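Local coordinates for protein IMPACT family member YigZ (Escherichia coli, PDB 1VI7) that is of unknown function but may bind anions and guanyl ribonucleotides and hydrolyse ribonucleoside triphosphates, at residues E141-C146 against Q201-E206; K164-D169 against R177-A182; Q145-Q150 against Q171-L176. All blocks are in the same frame, centred on the assembly; numbering follows the deposited sequence.

Contact 1: residues E141-C146 against Q201-E206; sequences EYTLQC and QLLAIE
Glu141 meets Ile205 mainly through its backbone: Ile205 CG2 lies 3.4 Å from Glu141 O, and Ile205 CG1 packs against the same oxygen. At Tyr142 the side chain takes over. With CG anti to the carbonyl carbon (chi1 -57°), the ring is carried over beside the other strand, one face to Leu202 CD2, while Leu203 O lies at its edge, near the ring plane; Leu202 CD1 packs on Tyr142 CB at 4.0 Å. Thr143 and Leu203 form an antiparallel hydrogen-bonded pair. Thr143 N donates to Leu203 O at 2.6 Å, and Leu203 N returns a bond to Thr143 O. This short pairing adds the weakly bonded strand 203-204 as an edge to strand 140-146, the outer pairing of a ferredoxin-like sheet in which 203-204, 140-146, 174-180 and 164-170 follow one another. Leu144 turns back to the helix-covered face, its CD1 reaching 3.8 Å from Leu202 N, while Leu192 and Ile154 of the two helices lie against it. Beyond, at Gln145, water replaces direct pairing: one molecule takes the Gln145 N-H and donates to Gln201 O, and a second donates to Gln145 O and accepts from Gln201 N.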
loop_
_atom_site.group_PDB
_atom_site.type_symbol
_atom_site.label_atom_id
_atom_site.label_comp_id
_atom_site.label_asym_id
_atom_site.label_seq_id
_atom_site.Cartn_x
_atom_site.Cartn_y
_atom_site.Cartn_z
ATOM N N GLU A 141 8.249 0.770 -15.509
ATOM C CA GLU A 141 9.563 1.400 -15.426
ATOM C C GLU A 141 10.441 1.028 -16.609
ATOM O O GLU A 141 10.551 -0.139 -16.974
ATOM C CB GLU A 141 10.296 1.016 -14.159
ATOM C CG GLU A 141 9.640 1.383 -12.851
ATOM C CD GLU A 141 10.610 1.266 -11.678
ATOM O OE1 GLU A 141 11.460 0.340 -11.701
ATOM O OE2 GLU A 141 10.562 2.135 -10.779
ATOM N N TYR A 142 11.104 2.028 -17.176
ATOM C CA TYR A 142 12.019 1.817 -18.300
ATOM C C TYR A 142 13.375 2.498 -18.076
ATOM O O TYR A 142 13.517 3.304 -17.179
ATOM C CB TYR A 142 11.448 2.487 -19.561
ATOM C CG TYR A 142 10.092 2.060 -19.992
ATOM C CD1 TYR A 142 8.932 2.627 -19.455
ATOM C CD2 TYR A 142 9.956 1.082 -20.970
ATOM C CE1 TYR A 142 7.679 2.229 -19.882
ATOM C CE2 TYR A 142 8.708 0.649 -21.383
ATOM C CZ TYR A 142 7.589 1.236 -20.834
ATOM O OH TYR A 142 6.344 0.818 -21.239
ATOM N N THR A 143 14.350 2.241 -18.961
ATOM C CA THR A 143 15.610 2.984 -18.823
ATOM C C THR A 143 15.848 3.794 -20.117
ATOM O O THR A 143 15.199 3.541 -21.131
ATOM C CB THR A 143 16.856 2.258 -18.445
ATOM O OG1 THR A 143 17.230 1.351 -19.483
ATOM C CG2 THR A 143 16.808 1.509 -17.140
ATOM N N LEU A 144 16.665 4.824 -19.980
ATOM C CA LEU A 144 16.870 5.767 -21.084
ATOM C C LEU A 144 18.185 6.501 -20.940
ATOM O O LEU A 144 18.444 7.165 -19.949
ATOM C CB LEU A 144 15.684 6.754 -21.085
ATOM C CG LEU A 144 15.752 7.896 -22.086
ATOM C CD1 LEU A 144 15.665 7.343 -23.512
ATOM C CD2 LEU A 144 14.698 8.963 -21.828
ATOM N N GLN A 145 19.046 6.360 -21.930
ATOM C CA GLN A 145 20.375 7.062 -21.870
ATOM C C GLN A 145 20.311 8.241 -22.859
ATOM O O GLN A 145 19.815 8.098 -23.976
ATOM C CB GLN A 145 21.499 6.119 -22.032
ATOM C CG GLN A 145 22.893 6.470 -22.324
ATOM C CD GLN A 145 23.793 5.238 -22.530
ATOM O OE1 GLN A 145 23.569 4.492 -23.492
ATOM N NE2 GLN A 145 24.800 5.056 -21.669
ATOM N N CYS A 146 20.507 9.428 -22.278
ATOM C CA CYS A 146 20.521 10.692 -22.953
ATOM C C CYS A 146 21.705 11.599 -22.623
ATOM O O CYS A 146 22.442 11.455 -21.657
ATOM C CB CYS A 146 19.227 11.449 -22.587
ATOM S SG CYS A 146 19.225 12.138 -20.945
ATOM N N GLN A 201 16.873 6.213 -27.305
ATOM C CA GLN A 201 16.330 4.852 -27.300
ATOM C C GLN A 201 15.821 4.392 -25.944
ATOM O O GLN A 201 16.595 3.887 -25.126
ATOM C CB GLN A 201 17.386 3.871 -27.831
ATOM C CG GLN A 201 16.841 2.595 -28.410
ATOM C CD GLN A 201 17.825 1.560 -28.878
ATOM O OE1 GLN A 201 17.836 0.414 -28.369
ATOM N NE2 GLN A 201 18.664 1.836 -29.869
ATOM N N LEU A 202 14.522 4.459 -25.706
ATOM C CA LEU A 202 13.849 4.049 -24.471
ATOM C C LEU A 202 13.817 2.555 -24.248
ATOM O O LEU A 202 13.240 1.828 -25.066
ATOM C CB LEU A 202 12.397 4.569 -24.579
ATOM C CG LEU A 202 11.478 4.349 -23.397
ATOM C CD1 LEU A 202 11.778 5.351 -22.296
ATOM C CD2 LEU A 202 10.007 4.428 -23.827
ATOM N N LEU A 203 14.296 2.003 -23.144
ATOM C CA LEU A 203 14.337 0.543 -23.007
ATOM C C LEU A 203 13.578 0.010 -21.807
ATOM O O LEU A 203 13.501 0.644 -20.760
ATOM C CB LEU A 203 15.799 0.084 -22.913
ATOM C CG LEU A 203 16.704 0.357 -24.118
ATOM C CD1 LEU A 203 18.163 0.214 -23.681
ATOM C CD2 LEU A 203 16.399 -0.598 -25.253
ATOM N N ALA A 204 13.064 -1.204 -21.910
ATOM C CA ALA A 204 12.314 -1.834 -20.830
ATOM C C ALA A 204 13.216 -2.640 -19.911
ATOM O O ALA A 204 13.919 -3.531 -20.386
ATOM C CB ALA A 204 11.249 -2.746 -21.437
ATOM N N ILE A 205 13.198 -2.346 -18.625
ATOM C CA ILE A 205 13.995 -3.031 -17.613
ATOM C C ILE A 205 13.931 -4.549 -17.752
ATOM O O ILE A 205 12.869 -5.109 -18.062
ATOM C CB ILE A 205 13.553 -2.655 -16.181
ATOM C CG1 ILE A 205 12.122 -3.132 -15.911
ATOM C CG2 ILE A 205 13.667 -1.162 -15.933
ATOM C CD1 ILE A 205 12.017 -4.489 -15.253
ATOM N N GLU A 206 14.996 -5.235 -17.309
ATOM C CA GLU A 206 15.041 -6.683 -17.494
ATOM C C GLU A 206 15.583 -7.448 -16.308
ATOM O O GLU A 206 14.953 -8.408 -15.838
ATOM C CB GLU A 206 15.918 -7.018 -18.727
HETATM O O HOH W 1 19.232 6.897 -26.124
HETATM O O HOH W 2 18.266 3.964 -23.091
#

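Contact 2: residues K164-D169 against R177-A182; sequences KIINSD and RVALPA
Ile166 and Asn167 both face Arg177, so one extra residue in strand 164-170 makes a classic beta bulge. The evidence is a register shift of one and a helix-like psi of -59° at Ile166. Both amides turn to a single acceptor: Ile166 N lies 2.9 Å from Arg177 O, and Asn167 N adds a weak bond to that oxygen at 3.4 Å. Arg177 N answers to Asn167 O at 3.2 Å. Before the bulge the register is regular, with Lys164 and Ala179 exchanging two backbone hydrogen bonds, Lys164 N to Ala179 O measuring 2.8 Å.

With CG anti to the backbone N (chi1 173°), the Arg177 side chain runs alongside Ile166, whose CB is 3.9 Å from Arg177 CG. On Asn167 the amide does the touching, ND2 coming within 3.4 Å of Arg177 CB. Amide and guanidinium planes stand 83° apart, and a water accepts from Asn167 ND2 and, weakly, from Arg177 NH1; Arg177 NH2 makes a long, weak ion pair with Glu141 OE1. Ile166 CG1 also reaches Ala179 CB, at 3.9 Å; with only an alanine here, Ala179 CB would probably lose this apolar neighbour and the Arg177 chain would be less firmly flanked.

Ile165 and Val178, a non-hydrogen-bonded pair, face Leu158 of helix 151-160, whereas on the other side of the sheet Arg177 rests on Thr143 of strand 140-146 and on Ile205.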
loop_
_atom_site.group_PDB
_atom_site.type_symbol
_atom_site.label_atom_id
_atom_site.label_comp_id
_atom_site.label_asym_id
_atom_site.label_seq_id
_atom_site.Cartn_x
_atom_site.Cartn_y
_atom_site.Cartn_z
ATOM N N LYS A 164 7.383 9.969 -14.442
ATOM C CA LYS A 164 8.208 10.338 -13.294
ATOM C C LYS A 164 9.593 9.694 -13.481
ATOM O O LYS A 164 9.754 8.531 -13.869
ATOM C CB LYS A 164 7.584 9.828 -11.995
ATOM C CG LYS A 164 7.698 10.697 -10.776
ATOM C CD LYS A 164 9.109 11.160 -10.500
ATOM C CE LYS A 164 9.356 11.452 -9.030
ATOM N NZ LYS A 164 10.080 10.331 -8.363
ATOM N N ILE A 165 10.576 10.566 -13.410
ATOM C CA ILE A 165 11.990 10.193 -13.458
ATOM C C ILE A 165 12.366 9.600 -12.100
ATOM O O ILE A 165 12.315 10.278 -11.076
ATOM C CB ILE A 165 12.771 11.466 -13.763
ATOM C CG1 ILE A 165 14.277 11.355 -13.690
ATOM C CG2 ILE A 165 12.277 12.579 -12.840
ATOM C CD1 ILE A 165 14.855 12.586 -14.435
ATOM N N ILE A 166 12.599 8.299 -12.066
ATOM C CA ILE A 166 12.932 7.572 -10.881
ATOM C C ILE A 166 14.302 7.834 -10.290
ATOM O O ILE A 166 14.417 7.989 -9.057
ATOM C CB ILE A 166 12.812 6.036 -11.068
ATOM C CG1 ILE A 166 11.352 5.643 -11.275
ATOM C CG2 ILE A 166 13.383 5.317 -9.859
ATOM C CD1 ILE A 166 10.409 6.351 -10.306
ATOM N N ASN A 167 15.361 7.589 -11.056
ATOM C CA ASN A 167 16.701 7.809 -10.498
ATOM C C ASN A 167 17.661 8.190 -11.591
ATOM O O ASN A 167 17.554 7.727 -12.720
ATOM C CB ASN A 167 17.147 6.664 -9.619
ATOM C CG ASN A 167 17.374 5.359 -10.327
ATOM O OD1 ASN A 167 18.397 5.180 -11.000
ATOM N ND2 ASN A 167 16.452 4.411 -10.208
ATOM N N SER A 168 18.597 9.082 -11.287
ATOM C CA SER A 168 19.546 9.530 -12.304
ATOM C C SER A 168 20.951 9.030 -11.989
ATOM O O SER A 168 21.251 8.824 -10.832
ATOM C CB SER A 168 19.574 11.059 -12.361
ATOM O OG SER A 168 18.299 11.609 -12.633
ATOM N N ASP A 169 21.753 8.873 -13.020
ATOM C CA ASP A 169 23.156 8.512 -12.904
ATOM C C ASP A 169 23.969 9.443 -13.806
ATOM O O ASP A 169 23.880 9.315 -15.029
ATOM C CB ASP A 169 23.418 7.050 -13.231
ATOM C CG ASP A 169 24.821 6.621 -12.825
ATOM O OD1 ASP A 169 25.761 7.432 -12.997
ATOM O OD2 ASP A 169 25.027 5.514 -12.305
ATOM N N ARG A 177 16.327 6.112 -15.193
ATOM C CA ARG A 177 15.406 5.007 -14.915
ATOM C C ARG A 177 14.028 5.696 -14.838
ATOM O O ARG A 177 13.957 6.671 -14.052
ATOM C CB ARG A 177 15.745 4.430 -13.549
ATOM C CG ARG A 177 14.788 3.375 -13.032
ATOM C CD ARG A 177 14.601 2.285 -14.038
ATOM N NE ARG A 177 14.360 0.968 -13.593
ATOM C CZ ARG A 177 14.699 0.269 -12.538
ATOM N NH1 ARG A 177 15.422 0.806 -11.561
ATOM N NH2 ARG A 177 14.309 -1.013 -12.456
ATOM N N VAL A 178 13.218 5.683 -15.891
ATOM C CA VAL A 178 11.944 6.395 -15.865
ATOM C C VAL A 178 10.758 5.456 -15.656
ATOM O O VAL A 178 10.882 4.268 -15.897
ATOM C CB VAL A 178 11.679 7.165 -17.171
ATOM C CG1 VAL A 178 12.513 8.432 -17.199
ATOM C CG2 VAL A 178 11.974 6.249 -18.357
ATOM N N ALA A 179 9.665 6.041 -15.201
ATOM C CA ALA A 179 8.417 5.365 -14.941
ATOM C C ALA A 179 7.237 6.176 -15.496
ATOM O O ALA A 179 7.020 7.312 -15.093
ATOM C CB ALA A 179 8.206 5.146 -13.446
ATOM N N LEU A 180 6.413 5.512 -16.294
ATOM C CA LEU A 180 5.214 6.163 -16.808
ATOM C C LEU A 180 4.120 5.154 -17.136
ATOM O O LEU A 180 4.394 3.999 -17.470
ATOM C CB LEU A 180 5.594 6.935 -18.084
ATOM C CG LEU A 180 6.101 6.030 -19.231
ATOM C CD1 LEU A 180 5.759 6.642 -20.568
ATOM C CD2 LEU A 180 7.592 5.818 -19.105
ATOM N N PRO A 181 2.882 5.621 -17.127
ATOM C CA PRO A 181 1.742 4.779 -17.460
ATOM C C PRO A 181 2.066 3.938 -18.677
ATOM O O PRO A 181 2.713 4.439 -19.595
ATOM C CB PRO A 181 0.679 5.822 -17.790
ATOM C CG PRO A 181 0.970 6.903 -16.787
ATOM C CD PRO A 181 2.476 6.997 -16.807
ATOM N N ALA A 182 1.588 2.690 -18.723
ATOM C CA ALA A 182 1.862 1.868 -19.905
ATOM C C ALA A 182 1.004 2.301 -21.087
ATOM O O ALA A 182 1.221 1.847 -22.215
ATOM C CB ALA A 182 1.708 0.390 -19.618
HETATM O O HOH W 3 17.968 2.402 -11.292
#

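Contact 3: residues Q145-Q150 against Q171-L176; sequences QCEYHQ and QAFVLL
Cys146 and Val174 form an antiparallel hydrogen-bonded pair where the two central strands of the sheet, 140-146 and 174-180, meet at one end: strand 140-146 runs out into a turn here, and the loop 171-173 leads into strand 174-180. In the ferredoxin-like beta-alpha-beta-beta-alpha-beta arrangement these are the first and third strands, adjacent in space though the first helix and second strand separate them in sequence. Two backbone bonds define the pair: Val174 N to Cys146 O at 2.7 Å and Cys146 N to Val174 O at 3.2 Å. One residue back, Gln145 and Leu175 make the non-hydrogen-bonded pair, where Gln145 CB touches Leu175 CD1 at 3.8 Å on the face away from the helices.

The helix-facing side is apolar. Cys146 SG, held between its backbone N and carbonyl carbon (chi1 75°), packs 3.8 Å from Val174 CB, with Ile154 of helix 151-160 beside the sulfur and Leu151 beside the valine. Val174 CG2, anti to the carbonyl carbon, is the branch that meets the Tyr148 ring in a CH-pi contact: it lies 3.7 Å from the ring centroid and only 6° off the ring normal. Tyr148 thus bridges the turn and the loop, since its far end meets the residues that lead into strand 174-180.

Phe173 and Glu147 run side by side, Glu147 OE1 nearest Phe173 CE2, with ring and carboxylate planes 74° apart. The turn after Cys146 is closed within its own segment, Glu147 N donating to Gln150 OE1 at 2.8 Å in the plane of that side-chain amide. Across the contact, Tyr148 OH donates to the backbone Gln171 O at 2.8 Å, its oxygen tilted out of the plane of that carbonyl.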
loop_
_atom_site.group_PDB
_atom_site.type_symbol
_atom_site.label_atom_id
_atom_site.label_comp_id
_atom_site.label_asym_id
_atom_site.label_seq_id
_atom_site.Cartn_x
_atom_site.Cartn_y
_atom_site.Cartn_z
ATOM N N GLN A 145 19.046 6.360 -21.930
ATOM C CA GLN A 145 20.375 7.062 -21.870
ATOM C C GLN A 145 20.311 8.241 -22.859
ATOM O O GLN A 145 19.815 8.098 -23.976
ATOM C CB GLN A 145 21.499 6.119 -22.032
ATOM C CG GLN A 145 22.893 6.470 -22.324
ATOM C CD GLN A 145 23.793 5.238 -22.530
ATOM O OE1 GLN A 145 23.569 4.492 -23.492
ATOM N NE2 GLN A 145 24.800 5.056 -21.669
ATOM N N CYS A 146 20.507 9.428 -22.278
ATOM C CA CYS A 146 20.521 10.692 -22.953
ATOM C C CYS A 146 21.705 11.599 -22.623
ATOM O O CYS A 146 22.442 11.455 -21.657
ATOM C CB CYS A 146 19.227 11.449 -22.587
ATOM S SG CYS A 146 19.225 12.138 -20.945
ATOM N N GLU A 147 21.716 12.755 -23.282
ATOM C CA GLU A 147 22.786 13.733 -23.071
ATOM C C GLU A 147 22.390 14.812 -22.110
ATOM O O GLU A 147 21.197 15.148 -22.007
ATOM C CB GLU A 147 23.157 14.319 -24.457
ATOM C CG GLU A 147 23.585 13.220 -25.413
ATOM C CD GLU A 147 24.787 13.525 -26.244
ATOM O OE1 GLU A 147 25.773 14.068 -25.695
ATOM O OE2 GLU A 147 24.759 13.227 -27.468
ATOM N N TYR A 148 23.316 15.521 -21.476
ATOM C CA TYR A 148 22.944 16.552 -20.525
ATOM C C TYR A 148 22.091 17.674 -21.093
ATOM O O TYR A 148 21.406 18.376 -20.328
ATOM C CB TYR A 148 24.192 17.160 -19.858
ATOM C CG TYR A 148 24.825 16.225 -18.862
ATOM C CD1 TYR A 148 25.745 15.289 -19.292
ATOM C CD2 TYR A 148 24.457 16.192 -17.524
ATOM C CE1 TYR A 148 26.283 14.369 -18.438
ATOM C CE2 TYR A 148 25.034 15.306 -16.633
ATOM C CZ TYR A 148 25.973 14.412 -17.090
ATOM O OH TYR A 148 26.538 13.472 -16.255
ATOM N N HIS A 149 22.251 18.010 -22.364
ATOM C CA HIS A 149 21.530 19.078 -23.009
ATOM C C HIS A 149 20.115 18.646 -23.371
ATOM O O HIS A 149 19.370 19.388 -24.026
ATOM C CB HIS A 149 22.255 19.599 -24.255
ATOM C CG HIS A 149 22.281 18.646 -25.388
ATOM N ND1 HIS A 149 21.183 18.457 -26.207
ATOM C CD2 HIS A 149 23.211 17.771 -25.829
ATOM C CE1 HIS A 149 21.435 17.535 -27.123
ATOM N NE2 HIS A 149 22.656 17.072 -26.900
ATOM N N GLN A 150 19.772 17.396 -23.105
ATOM C CA GLN A 150 18.441 16.868 -23.297
ATOM C C GLN A 150 17.715 16.634 -21.974
ATOM O O GLN A 150 16.516 16.404 -21.961
ATOM C CB GLN A 150 18.455 15.592 -24.126
ATOM C CG GLN A 150 19.191 15.700 -25.437
ATOM C CD GLN A 150 19.512 14.363 -26.067
ATOM O OE1 GLN A 150 20.215 13.510 -25.528
ATOM N NE2 GLN A 150 19.025 14.167 -27.277
ATOM N N GLN A 171 27.054 10.267 -15.441
ATOM C CA GLN A 171 28.300 9.742 -15.959
ATOM C C GLN A 171 28.769 10.598 -17.147
ATOM O O GLN A 171 28.611 11.834 -17.211
ATOM C CB GLN A 171 28.083 8.300 -16.404
ATOM C CG GLN A 171 27.163 7.398 -15.646
ATOM C CD GLN A 171 26.135 6.681 -16.511
ATOM O OE1 GLN A 171 26.391 5.630 -17.108
ATOM N NE2 GLN A 171 24.971 7.312 -16.577
ATOM N N ALA A 172 29.317 9.962 -18.197
ATOM C CA ALA A 172 29.722 10.763 -19.377
ATOM C C ALA A 172 28.409 11.193 -20.059
ATOM O O ALA A 172 28.317 12.180 -20.759
ATOM C CB ALA A 172 30.606 9.978 -20.298
ATOM N N PHE A 173 27.420 10.322 -19.905
ATOM C CA PHE A 173 26.070 10.507 -20.372
ATOM C C PHE A 173 25.108 10.365 -19.189
ATOM O O PHE A 173 25.540 9.950 -18.105
ATOM C CB PHE A 173 25.655 9.440 -21.388
ATOM C CG PHE A 173 26.460 9.488 -22.642
ATOM C CD1 PHE A 173 27.021 8.345 -23.169
ATOM C CD2 PHE A 173 26.635 10.704 -23.299
ATOM C CE1 PHE A 173 27.749 8.415 -24.350
ATOM C CE2 PHE A 173 27.369 10.776 -24.464
ATOM C CZ PHE A 173 27.944 9.633 -24.980
ATOM N N VAL A 174 23.829 10.599 -19.463
ATOM C CA VAL A 174 22.898 10.496 -18.320
ATOM C C VAL A 174 22.196 9.169 -18.389
ATOM O O VAL A 174 21.871 8.723 -19.487
ATOM C CB VAL A 174 21.896 11.641 -18.272
ATOM C CG1 VAL A 174 21.047 11.518 -16.993
ATOM C CG2 VAL A 174 22.554 13.013 -18.328
ATOM N N LEU A 175 22.194 8.410 -17.298
ATOM C CA LEU A 175 21.459 7.172 -17.307
ATOM C C LEU A 175 20.263 7.309 -16.338
ATOM O O LEU A 175 20.419 7.501 -15.163
ATOM C CB LEU A 175 22.181 5.895 -17.045
ATOM C CG LEU A 175 21.233 4.675 -17.304
ATOM C CD1 LEU A 175 21.368 4.251 -18.750
ATOM C CD2 LEU A 175 21.448 3.591 -16.281
ATOM N N LEU A 176 19.124 7.345 -16.995
ATOM C CA LEU A 176 17.821 7.577 -16.380
ATOM C C LEU A 176 17.031 6.265 -16.288
ATOM O O LEU A 176 17.058 5.357 -17.149
ATOM C CB LEU A 176 17.108 8.595 -17.257
ATOM C CG LEU A 176 16.657 9.969 -16.891
ATOM C CD1 LEU A 176 17.555 10.839 -16.054
ATOM C CD2 LEU A 176 16.281 10.766 -18.171
#

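The three contacts are successive seams of one four-stranded sheet. Contact 3 and contact 1 share strand 140-146, and contact 3 and contact 2 share strand 174-180, so contact 3 lies on the central seam and the others join the outer strands. Contact 1 is a surface contact, with brief pairing finished by waters; contacts 2 and 3 are partly buried. Their chemistry differs accordingly: a bulge and a polar side-chain crossing in contact 2, a valine methyl over a tyrosine ring and a tyrosine hydroxyl bonded to the neighbouring loop in contact 3. Probable backbone hydrogen bonds tie the seams together, Tyr142 N to Val178 O at 2.6 Å between contacts 1 and 2, and Leu175 N to Asp169 O between contacts 2 and 3.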